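Local atomic coordinates of glutathione transferase (Leptospira interrogans serovar Lai, PDB entry 3UBK), a protein that probably acts as a glutathione transferase, a dimeric enzyme of the family that binds glutathione and conjugates it to electrophilic substrates. Residues Tyr14-Leu20 with Asp155-His161; Ile95-Ile99 with Leu136-Val140. All blocks are in the same frame, centred on the assembly; numbering follows the deposited sequence. Where two conformers were deposited one is given.

Contact 1 (Tyr14-Leu20 with Asp155-His161); sequences YVNKVKL and DCSGFAH
The methyl CB of Ala160 presses on the backbone of Lys17, 3.4 Å from its N. Lys17 and Cys156 are the nearest CA pair, at 4.7 Å, and Cys156 CB abuts Lys17 O at 3.3 Å. With an axis separation of 8.0 Å and an angle of 135° between their directions, segments 14-20 and 155-161 meet almost backbone to backbone. Leu20 fills the next turn, its CD1 reaching over Cys156 O and Ala160 N and touching the edge of the Phe159 ring. Lys17 is a knob among Cys156, Ser157, Ala160 and His161; CG trans to the backbone N (chi1 169°) and an extended chain carry its methylenes past Ser157, whose OG bonds Ser96 OG of helix 86-111. Lys17 NZ continues to a salt bridge with Glu100 and a hydrogen bond to Ser64.

The looser, wetter part is beside Asn16. Here the side chain touches Ala160 CB only lightly, and a water accepts from Asn16 ND2, which also donates to Ser10 O, and donates to Ala160 O at 2.9 Å. At the Tyr14 end His161 turns its CE1 edge onto one face of the Tyr14 ring, toward the rim, in an edge-to-face pair with planes at 62° and centroids 4.6 Å apart. Within the segments no direct hydrogen bond forms; close packing, the aromatic pair and the water join the thioredoxin-like domain to the helical domain, and Asn13 OD1, just before Tyr14, adds a bond to His161 ND1. The buried lysine's charge is probably balanced by Glu100.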
ATOM      1  N   TYR A  14      -4.657 -11.630   2.774  1.00 35.97           N
ATOM      2  CA  TYR A  14      -4.149 -10.562   3.640  1.00 34.59           C
ATOM      3  C   TYR A  14      -3.998 -11.024   5.088  1.00 36.37           C
ATOM      4  O   TYR A  14      -3.063 -10.625   5.771  1.00 30.38           O
ATOM      5  CB  TYR A  14      -5.028  -9.308   3.535  1.00 33.70           C
ATOM      6  CG  TYR A  14      -4.894  -8.707   2.149  1.00 40.12           C
ATOM      7  CD1 TYR A  14      -5.759  -9.072   1.124  1.00 43.06           C
ATOM      8  CD2 TYR A  14      -3.854  -7.837   1.849  1.00 31.65           C
ATOM      9  CE1 TYR A  14      -5.614  -8.547  -0.163  1.00 42.44           C
ATOM     10  CE2 TYR A  14      -3.706  -7.308   0.571  1.00 39.61           C
ATOM     11  CZ  TYR A  14      -4.591  -7.673  -0.430  1.00 43.29           C
ATOM     12  OH  TYR A  14      -4.447  -7.171  -1.707  1.00 52.92           O
ATOM     13  N   VAL A  15      -4.915 -11.867   5.548  1.00 31.34           N
ATOM     14  CA  VAL A  15      -4.770 -12.495   6.864  1.00 32.39           C
ATOM     15  C   VAL A  15      -3.519 -13.363   6.837  1.00 32.99           C
ATOM     16  O   VAL A  15      -2.667 -13.308   7.738  1.00 31.76           O
ATOM     17  CB  VAL A  15      -6.032 -13.350   7.223  1.00 31.82           C
ATOM     18  CG1 VAL A  15      -5.791 -14.202   8.464  1.00 33.24           C
ATOM     19  CG2 VAL A  15      -7.240 -12.447   7.414  1.00 34.40           C
ATOM     20  N   ASN A  16      -3.379 -14.145   5.776  1.00 28.69           N
ATOM     21  CA  ASN A  16      -2.266 -15.066   5.683  1.00 32.85           C
ATOM     22  C   ASN A  16      -0.927 -14.359   5.590  1.00 36.52           C
ATOM     23  O   ASN A  16       0.057 -14.829   6.154  1.00 31.35           O
ATOM     24  CB  ASN A  16      -2.464 -16.053   4.529  1.00 34.61           C
ATOM     25  CG  ASN A  16      -3.552 -17.047   4.835  1.00 37.25           C
ATOM     26  OD1 ASN A  16      -3.903 -17.235   5.997  1.00 34.99           O
ATOM     27  ND2 ASN A  16      -4.108 -17.666   3.811  1.00 35.36           N
ATOM     28  N   LYS A  17      -0.886 -13.242   4.866  1.00 33.22           N
ATOM     29  CA  LYS A  17       0.301 -12.393   4.850  1.00 30.20           C
ATOM     30  C   LYS A  17       0.772 -12.069   6.286  1.00 32.27           C
ATOM     31  O   LYS A  17       1.951 -12.203   6.618  1.00 32.01           O
ATOM     32  CB  LYS A  17      -0.006 -11.105   4.072  1.00 31.10           C
ATOM     33  CG  LYS A  17       1.034  -9.984   4.181  1.00 30.13           C
ATOM     34  CD  LYS A  17       0.416  -8.716   3.559  1.00 33.28           C
ATOM     35  CE  LYS A  17       1.284  -7.489   3.654  1.00 43.42           C
ATOM     36  NZ  LYS A  17       0.440  -6.287   3.286  1.00 32.88           N
ATOM     37  N   VAL A  18      -0.150 -11.632   7.133  1.00 29.54           N
ATOM     38  CA  VAL A  18       0.182 -11.284   8.522  1.00 32.15           C
ATOM     39  C   VAL A  18       0.588 -12.530   9.330  1.00 33.46           C
ATOM     40  O   VAL A  18       1.566 -12.529  10.097  1.00 33.01           O
ATOM     41  CB  VAL A  18      -0.995 -10.561   9.224  1.00 31.54           C
ATOM     42  CG1 VAL A  18      -0.742 -10.442  10.730  1.00 29.05           C
ATOM     43  CG2 VAL A  18      -1.240  -9.160   8.600  1.00 24.54           C
ATOM     44  N   LYS A  19      -0.156 -13.606   9.131  1.00 30.15           N
ATOM     45  CA  LYS A  19       0.080 -14.864   9.834  1.00 33.74           C
ATOM     46  C   LYS A  19       1.485 -15.420   9.565  1.00 30.44           C
ATOM     47  O   LYS A  19       2.152 -15.940  10.472  1.00 32.33           O
ATOM     48  CB  LYS A  19      -1.000 -15.855   9.381  1.00 35.09           C
ATOM     49  CG  LYS A  19      -1.342 -16.950  10.331  1.00 50.21           C
ATOM     50  CD  LYS A  19      -2.677 -17.584   9.924  1.00 44.60           C
ATOM     51  CE  LYS A  19      -2.727 -19.024  10.379  1.00 42.06           C
ATOM     52  NZ  LYS A  19      -4.029 -19.679  10.049  1.00 37.13           N
ATOM     53  N   LEU A  20       1.942 -15.326   8.314  1.00 31.78           N
ATOM     54  CA  LEU A  20       3.288 -15.752   7.969  1.00 29.36           C
ATOM     55  C   LEU A  20       4.365 -15.033   8.799  1.00 33.15           C
ATOM     56  O   LEU A  20       5.356 -15.648   9.250  1.00 28.60           O
ATOM     57  CB  LEU A  20       3.552 -15.522   6.470  1.00 31.91           C
ATOM     58  CG  LEU A  20       2.866 -16.468   5.484  1.00 31.03           C
ATOM     59  CD1 LEU A  20       2.808 -15.870   4.046  1.00 30.32           C
ATOM     60  CD2 LEU A  20       3.565 -17.831   5.493  1.00 29.25           C
ATOM     61  N   ASP A 155       8.384 -11.833   1.723  1.00 29.76           N
ATOM     62  CA  ASP A 155       7.985 -13.250   1.697  1.00 31.53           C
ATOM     63  C   ASP A 155       6.583 -13.438   2.246  1.00 30.90           C
ATOM     64  O   ASP A 155       5.871 -14.342   1.835  1.00 32.01           O
ATOM     65  CB  ASP A 155       8.989 -14.132   2.454  1.00 28.87           C
ATOM     66  CG  ASP A 155      10.342 -14.153   1.786  1.00 34.58           C
ATOM     67  OD1 ASP A 155      10.462 -14.810   0.732  1.00 29.83           O
ATOM     68  OD2 ASP A 155      11.285 -13.517   2.302  1.00 29.85           O
ATOM     69  N   CYS A 156       6.185 -12.593   3.190  1.00 31.15           N
ATOM     70  CA  CYS A 156       4.814 -12.646   3.691  1.00 30.17           C
ATOM     71  C   CYS A 156       3.852 -12.303   2.558  1.00 32.87           C
ATOM     72  O   CYS A 156       2.871 -13.007   2.310  1.00 35.61           O
ATOM     73  CB  CYS A 156       4.630 -11.664   4.840  1.00 29.63           C
ATOM     74  SG  CYS A 156       5.765 -11.947   6.243  1.00 32.18           S
ATOM     75  N   SER A 157       4.119 -11.203   1.871  1.00 34.04           N
ATOM     76  CA  SER A 157       3.297 -10.805   0.738  0.50 31.59           C
ATOM     77  C   SER A 157       3.433 -11.804  -0.412  1.00 30.88           C
ATOM     78  O   SER A 157       2.449 -12.234  -1.001  1.00 36.52           O
ATOM     79  CB  SER A 157       3.681  -9.399   0.276  0.50 31.47           C
ATOM     80  OG  SER A 157       3.289  -8.442   1.240  0.50 24.35           O
ATOM     81  N   GLY A 158       4.669 -12.185  -0.715  1.00 33.28           N
ATOM     82  CA  GLY A 158       4.908 -13.116  -1.814  1.00 39.52           C
ATOM     83  C   GLY A 158       4.196 -14.454  -1.649  1.00 44.32           C
ATOM     84  O   GLY A 158       3.426 -14.878  -2.524  1.00 40.09           O
ATOM     85  N   PHE A 159       4.437 -15.128  -0.526  1.00 35.49           N
ATOM     86  CA  PHE A 159       3.875 -16.459  -0.343  1.00 36.74           C
ATOM     87  C   PHE A 159       2.362 -16.405  -0.186  1.00 36.30           C
ATOM     88  O   PHE A 159       1.640 -17.240  -0.731  1.00 37.08           O
ATOM     89  CB  PHE A 159       4.512 -17.180   0.855  1.00 30.07           C
ATOM     90  CG  PHE A 159       4.139 -18.638   0.944  1.00 36.08           C
ATOM     91  CD1 PHE A 159       4.829 -19.590   0.208  1.00 35.22           C
ATOM     92  CD2 PHE A 159       3.102 -19.053   1.762  1.00 37.31           C
ATOM     93  CE1 PHE A 159       4.490 -20.930   0.279  1.00 37.60           C
ATOM     94  CE2 PHE A 159       2.751 -20.395   1.839  1.00 37.46           C
ATOM     95  CZ  PHE A 159       3.441 -21.332   1.100  1.00 31.32           C
ATOM     96  N   ALA A 160       1.881 -15.423   0.570  1.00 31.54           N
ATOM     97  CA  ALA A 160       0.455 -15.260   0.780  1.00 35.74           C
ATOM     98  C   ALA A 160      -0.310 -14.963  -0.526  1.00 35.96           C
ATOM     99  O   ALA A 160      -1.322 -15.594  -0.810  1.00 37.92           O
ATOM    100  CB  ALA A 160       0.207 -14.165   1.799  1.00 32.96           C
ATOM    101  N   HIS A 161       0.179 -14.013  -1.320  1.00 37.63           N
ATOM    102  CA  HIS A 161      -0.560 -13.559  -2.507  1.00 38.06           C
ATOM    103  C   HIS A 161      -0.313 -14.416  -3.750  1.00 39.71           C
ATOM    104  O   HIS A 161      -1.237 -14.744  -4.487  1.00 41.73           O
ATOM    105  CB  HIS A 161      -0.218 -12.100  -2.833  1.00 36.13           C
ATOM    106  CG  HIS A 161      -0.667 -11.125  -1.792  1.00 35.45           C
ATOM    107  ND1 HIS A 161      -1.966 -11.074  -1.329  1.00 40.22           N
ATOM    108  CD2 HIS A 161       0.002 -10.142  -1.142  1.00 35.49           C
ATOM    109  CE1 HIS A 161      -2.071 -10.116  -0.425  1.00 46.86           C
ATOM    110  NE2 HIS A 161      -0.893  -9.528  -0.300  1.00 39.33           N
TER
HETATM  111  O   HOH W   1      -2.722 -17.177   1.127  1.00 42.91           O

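Contact 2 (Ile95-Ile99 with Leu136-Val140); sequences ISTII and LQRVV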
ATOM      1  N   ILE A  95       9.058  -4.774  -3.590  1.00 34.06           N
ATOM      2  CA  ILE A  95       8.582  -6.096  -3.993  1.00 33.51           C
ATOM      3  C   ILE A  95       7.175  -6.355  -3.477  1.00 32.43           C
ATOM      4  O   ILE A  95       6.281  -6.794  -4.223  1.00 32.94           O
ATOM      5  CB  ILE A  95       9.524  -7.206  -3.493  1.00 34.76           C
ATOM      6  CG1 ILE A  95      10.866  -7.096  -4.213  1.00 37.93           C
ATOM      7  CG2 ILE A  95       8.853  -8.577  -3.678  1.00 34.88           C
ATOM      8  CD1 ILE A  95      11.984  -7.870  -3.560  1.00 43.06           C
ATOM      9  N   SER A  96       6.966  -6.081  -2.196  1.00 32.38           N
ATOM     10  CA  SER A  96       5.650  -6.303  -1.595  1.00 30.31           C
ATOM     11  C   SER A  96       4.555  -5.467  -2.237  1.00 35.15           C
ATOM     12  O   SER A  96       3.439  -5.945  -2.443  1.00 38.39           O
ATOM     13  CB  SER A  96       5.694  -6.037  -0.086  1.00 38.22           C
ATOM     14  OG  SER A  96       4.382  -6.062   0.447  1.00 42.19           O
ATOM     15  N   THR A  97       4.863  -4.204  -2.537  1.00 34.72           N
ATOM     16  CA  THR A  97       3.904  -3.333  -3.213  1.00 38.91           C
ATOM     17  C   THR A  97       3.542  -3.838  -4.602  1.00 33.18           C
ATOM     18  O   THR A  97       2.365  -3.883  -4.966  1.00 38.42           O
ATOM     19  CB  THR A  97       4.427  -1.883  -3.302  1.00 37.58           C
ATOM     20  OG1 THR A  97       4.523  -1.345  -1.977  1.00 36.05           O
ATOM     21  CG2 THR A  97       3.483  -1.015  -4.113  1.00 35.48           C
ATOM     22  N   ILE A  98       4.547  -4.221  -5.380  1.00 36.81           N
ATOM     23  CA  ILE A  98       4.282  -4.749  -6.714  1.00 36.74           C
ATOM     24  C   ILE A  98       3.364  -5.962  -6.638  1.00 41.21           C
ATOM     25  O   ILE A  98       2.377  -6.054  -7.374  1.00 41.07           O
ATOM     26  CB  ILE A  98       5.577  -5.141  -7.444  1.00 36.63           C
ATOM     27  CG1 ILE A  98       6.385  -3.894  -7.803  1.00 32.43           C
ATOM     28  CG2 ILE A  98       5.252  -5.963  -8.701  1.00 42.46           C
ATOM     29  CD1 ILE A  98       7.860  -4.193  -8.082  1.00 34.54           C
ATOM     30  N   ILE A  99       3.682  -6.896  -5.744  1.00 35.70           N
ATOM     31  CA  ILE A  99       2.851  -8.087  -5.601  1.00 34.76           C
ATOM     32  C   ILE A  99       1.416  -7.761  -5.226  1.00 33.86           C
ATOM     33  O   ILE A  99       0.475  -8.314  -5.800  1.00 43.22           O
ATOM     34  CB  ILE A  99       3.427  -9.097  -4.585  1.00 36.36           C
ATOM     35  CG1 ILE A  99       4.710  -9.707  -5.141  1.00 34.33           C
ATOM     36  CG2 ILE A  99       2.374 -10.166  -4.271  1.00 33.35           C
ATOM     37  CD1 ILE A  99       5.570 -10.421  -4.109  1.00 36.51           C
ATOM     38  N   LEU A 136       8.096  -7.348 -11.598  1.00 38.41           N
ATOM     39  CA  LEU A 136       8.518  -8.146 -10.436  1.00 40.56           C
ATOM     40  C   LEU A 136       9.814  -8.896 -10.719  1.00 43.80           C
ATOM     41  O   LEU A 136      10.749  -8.863  -9.925  1.00 43.13           O
ATOM     42  CB  LEU A 136       7.409  -9.121 -10.019  1.00 43.89           C
ATOM     43  CG  LEU A 136       7.640  -9.954  -8.748  1.00 41.62           C
ATOM     44  CD1 LEU A 136       7.847  -9.045  -7.540  1.00 41.68           C
ATOM     45  CD2 LEU A 136       6.481 -10.914  -8.517  1.00 39.70           C
ATOM     46  N   GLN A 137       9.879  -9.554 -11.871  1.00 47.34           N
ATOM     47  CA  GLN A 137      11.084 -10.286 -12.254  1.00 50.95           C
ATOM     48  C   GLN A 137      12.339  -9.435 -12.073  1.00 48.47           C
ATOM     49  O   GLN A 137      13.414  -9.942 -11.765  1.00 48.48           O
ATOM     50  CB  GLN A 137      10.968 -10.788 -13.704  1.00 52.30           C
ATOM     51  CG  GLN A 137      12.074 -11.742 -14.133  1.00 55.45           C
ATOM     52  CD  GLN A 137      11.997 -13.081 -13.421  1.00 49.03           C
ATOM     53  OE1 GLN A 137      11.002 -13.797 -13.530  1.00 63.13           O
ATOM     54  NE2 GLN A 137      13.045 -13.420 -12.674  1.00 61.60           N
ATOM     55  N   ARG A 138      12.206  -8.127 -12.246  1.00 50.51           N
ATOM     56  CA  ARG A 138      13.369  -7.252 -12.171  1.00 46.40           C
ATOM     57  C   ARG A 138      13.952  -7.082 -10.760  1.00 48.76           C
ATOM     58  O   ARG A 138      15.145  -6.814 -10.617  1.00 48.60           O
ATOM     59  CB  ARG A 138      13.045  -5.873 -12.766  1.00 53.15           C
ATOM     60  CG  ARG A 138      12.804  -5.862 -14.284  1.00 45.22           C
ATOM     61  CD  ARG A 138      12.636  -4.418 -14.804  1.00 44.00           C
ATOM     62  NE  ARG A 138      11.890  -4.378 -16.060  1.00 53.95           N
ATOM     63  CZ  ARG A 138      12.434  -4.132 -17.250  1.00 50.50           C
ATOM     64  NH1 ARG A 138      13.733  -3.877 -17.355  1.00 45.59           N
ATOM     65  NH2 ARG A 138      11.672  -4.122 -18.332  1.00 49.51           N
ATOM     66  N   VAL A 139      13.125  -7.210  -9.722  1.00 48.78           N
ATOM     67  CA  VAL A 139      13.607  -6.934  -8.358  1.00 45.99           C
ATOM     68  C   VAL A 139      13.770  -8.170  -7.450  1.00 47.04           C
ATOM     69  O   VAL A 139      14.413  -8.084  -6.396  1.00 45.16           O
ATOM     70  CB  VAL A 139      12.744  -5.866  -7.616  1.00 43.57           C
ATOM     71  CG1 VAL A 139      13.065  -4.449  -8.099  1.00 42.00           C
ATOM     72  CG2 VAL A 139      11.276  -6.163  -7.762  1.00 34.36           C
ATOM     73  N   VAL A 140      13.201  -9.305  -7.853  1.00 46.16           N
ATOM     74  CA  VAL A 140      13.279 -10.530  -7.037  1.00 46.33           C
ATOM     75  C   VAL A 140      14.621 -11.231  -7.171  1.00 47.56           C
ATOM     76  O   VAL A 140      15.289 -11.125  -8.205  1.00 48.94           O
ATOM     77  CB  VAL A 140      12.161 -11.538  -7.366  1.00 46.59           C
ATOM     78  CG1 VAL A 140      10.805 -10.917  -7.129  1.00 43.78           C
ATOM     79  CG2 VAL A 140      12.299 -12.059  -8.799  1.00 48.17           C
TER
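Leu136 has its CG trans to the backbone N (chi1 -175°), which sends both methyls toward the helix carrying Ile95, Ile98 and Ile99. These three isoleucines share one conformation: chi1 near -68° sets CG2 trans to the backbone N and CG1 trans to the carbonyl carbon, with CD1 extended beyond it (chi2 164° in Ile95). This turns CG2 of Ile95 and Ile98, but CG1 of Ile99, onto Leu136. Leu136 CD1 lies between two of them, 4.0 Å from Ile95 CG2 and equally close to Ile99 CG1. Its CD2 also meets Ile99 CG1, while Leu136 CB rests against Ile98 CG2. The Leu136 side chain runs at about a right angle to that of Ile95.

One turn on, Val139 directs its CB toward the opposite helix and uses a single methyl to touch two isoleucines. Val139 CG2 is 3.7 Å from Ile95 CG1 and 4.0 Å from Ile98 CD1. The Ile95 and Val139 side chains lie alongside, pointing opposite ways, and this lets Ile95 CD1 continue to Val139 O, 3.7 Å away. Leu136 O accepts from both Val139 N (2.9 Å) and Val140 N.

The backbones stay well apart, 6.6 Å for the CA atoms of Ile98 and Leu136 and 6.7 Å for those of Ile95 and Val139, and side chains fill the interval. Phe62 of the second subunit packs on both Ile98 and Val139, while Arg138 makes a salt bridge to Glu40 of that subunit. With no hydrogen bond or charge between the two segments, helices 86-111 and 119-139 are joined here mainly by van der Waals packing of branched aliphatic side chains, inside the all-helical domain and next to the dimer interface.

In the fold
Contacts 1 and 2 lie 14 Å apart, centre to centre, and meet through helix 86-111, which packs against helix 153-169. Ser157 OG and Ser96 OG are 2.7 Å apart, a probable hydrogen bond, and Ile99 CG2 packs on His161 CB at 3.5 Å. Contact 1 joins the two domains near the chain's centre; contact 2 is internal to the helical domain and borders the second subunit. The glutathione site is nearer contact 1: the side chain of Lys17 is about 3 Å from that of Ser64, a residue seen to bind glutathione, whereas that of Ile99 is about 11 Å from it. No glutathione is bound to this chain.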